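PDB 2PMA: uncharacterized protein, which is of unknown function but has a retropepsin-like fold and may be an aspartic endopeptidase. Local coordinates for residues 9-14 / 119-124. Residues are numbered along the deposited sequence; the frame is centred on the assembly and turned at random.
Sequences EKATLI and YPLLLG
Leu121 drives a single methyl, CD2, towards strand 8-13, where Ala11 receives it, joined by Leu13 from another direction in one of that residue's two modelled conformers. The backbones stay well apart, with Ala11 CA 8.5 Å from Leu121 CA, and strand 18-24 pairs with both strands, parallel to 121-123 and antiparallel to 8-13. Tyr119, which leads into the strand, packs against strand 18-24 and Tyr7. Pro120 then ties this approach to His34 by a backbone hydrogen bond, and the chain enters its short strand. At Leu121, CG lies anti to the backbone N (chi1 177°), which carries the branch out into the interior. Its CD2 sits 4.0 Å from Ala11 CB. In the Leu13 conformer described here, CG is anti to its carbonyl carbon (chi1 -74°) and CD1 comes within 4.1 Å of Leu121 CD2, the two leucines passing in opposite senses. The touching atoms are all methyl carbons, and Ala11, Leu13 and Leu121 are buried; Leu33 and Leu96 also pack on Leu13, and Ala22 touches Leu121. Leu122 takes the other face of its strand, against Ser32 and Asp25. Leu123 returns to the inner face, its CD1 a looser 4.9 Å from Ala11 CB, while Gly124 takes the N-cap position of helix 125-130. With strand 121-123 running between 18-24 and 31-43, and Asp25 opening an Asp-Thr-Gly sequence in the link between those two, these three strands are consistent with the psi-loop of retropepsin-like proteases, against which strand 8-13 packs through Ala11 and Leu13.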
# COMPACT_ATOMS: atom_id res chain seq x y z
N GLU A 9 2.60 -1.81 -11.44
CA GLU A 9 1.42 -2.65 -11.64
C GLU A 9 0.21 -1.90 -11.14
O GLU A 9 0.33 -1.06 -10.27
CB GLU A 9 1.53 -3.96 -10.82
CG GLU A 9 2.65 -4.95 -11.28
CD GLU A 9 2.35 -5.61 -12.62
OE1 GLU A 9 1.20 -5.52 -13.11
OE2 GLU A 9 3.26 -6.23 -13.20
N LYS A 10 -0.98 -2.25 -11.62
CA LYS A 10 -2.18 -1.71 -10.98
C LYS A 10 -2.49 -2.62 -9.80
O LYS A 10 -2.38 -3.86 -9.92
CB LYS A 10 -3.35 -1.69 -11.97
CG LYS A 10 -3.22 -0.64 -13.09
CD LYS A 10 -3.16 0.80 -12.57
CE LYS A 10 -3.36 1.80 -13.75
NZ LYS A 10 -3.27 3.18 -13.17
N ALA A 11 -2.83 -2.04 -8.66
CA ALA A 11 -3.16 -2.80 -7.45
C ALA A 11 -4.46 -2.18 -6.94
O ALA A 11 -4.68 -0.97 -7.11
CB ALA A 11 -2.09 -2.62 -6.39
N THR A 12 -5.31 -2.98 -6.34
CA THR A 12 -6.61 -2.48 -5.92
C THR A 12 -6.72 -2.53 -4.41
O THR A 12 -6.47 -3.58 -3.82
CB THR A 12 -7.75 -3.27 -6.58
OG1 THR A 12 -7.64 -3.16 -8.00
CG2 THR A 12 -9.11 -2.70 -6.10
N LEU A 13 -7.09 -1.40 -3.79
CA LEU A 13 -7.37 -1.35 -2.35
C LEU A 13 -8.84 -1.73 -2.25
O LEU A 13 -9.72 -0.88 -2.38
CB LEU A 13 -7.12 0.06 -1.78
CG LEU A 13 -5.65 0.47 -1.60
CD1 LEU A 13 -4.86 0.32 -2.89
CD2 LEU A 13 -5.47 1.89 -1.06
N ILE A 14 -9.09 -3.02 -2.04
CA ILE A 14 -10.42 -3.59 -2.29
C ILE A 14 -11.54 -3.01 -1.42
O ILE A 14 -12.69 -3.09 -1.80
CB ILE A 14 -10.42 -5.11 -2.20
CG1 ILE A 14 -10.00 -5.58 -0.81
CG2 ILE A 14 -9.49 -5.69 -3.31
CD1 ILE A 14 -10.27 -7.06 -0.60
N TYR A 119 3.92 7.62 -8.07
CA TYR A 119 3.06 6.46 -7.75
C TYR A 119 2.56 6.55 -6.30
O TYR A 119 3.37 6.65 -5.37
CB TYR A 119 3.84 5.16 -7.92
CG TYR A 119 4.45 5.06 -9.29
CD1 TYR A 119 5.80 5.30 -9.49
CD2 TYR A 119 3.65 4.82 -10.40
CE1 TYR A 119 6.36 5.23 -10.77
CE2 TYR A 119 4.18 4.76 -11.68
CZ TYR A 119 5.54 4.96 -11.85
OH TYR A 119 6.05 4.92 -13.13
N PRO A 120 1.24 6.57 -6.12
CA PRO A 120 0.65 6.75 -4.79
C PRO A 120 0.90 5.58 -3.83
O PRO A 120 0.77 5.77 -2.62
CB PRO A 120 -0.87 6.92 -5.09
CG PRO A 120 -1.06 6.24 -6.36
CD PRO A 120 0.21 6.43 -7.17
N LEU A 121 1.23 4.40 -4.36
CA LEU A 121 1.40 3.19 -3.54
C LEU A 121 2.77 2.60 -3.91
O LEU A 121 3.09 2.49 -5.09
CB LEU A 121 0.30 2.16 -3.85
CG LEU A 121 0.36 0.80 -3.12
CD1 LEU A 121 0.40 0.95 -1.60
CD2 LEU A 121 -0.82 -0.13 -3.56
N LEU A 122 3.57 2.27 -2.90
CA LEU A 122 4.85 1.61 -3.17
C LEU A 122 4.78 0.27 -2.43
O LEU A 122 4.46 0.24 -1.23
CB LEU A 122 5.96 2.48 -2.64
CG LEU A 122 7.42 2.10 -2.87
CD1 LEU A 122 8.27 3.37 -2.72
CD2 LEU A 122 7.87 1.01 -1.88
N LEU A 123 5.07 -0.83 -3.12
CA LEU A 123 5.09 -2.15 -2.50
C LEU A 123 6.55 -2.55 -2.40
O LEU A 123 7.24 -2.61 -3.40
CB LEU A 123 4.32 -3.13 -3.40
CG LEU A 123 2.84 -2.78 -3.60
CD1 LEU A 123 2.25 -3.84 -4.54
CD2 LEU A 123 2.09 -2.74 -2.22
N GLY A 124 7.03 -2.79 -1.18
CA GLY A 124 8.43 -3.11 -0.96
C GLY A 124 8.60 -4.61 -0.88
O GLY A 124 7.71 -5.37 -1.28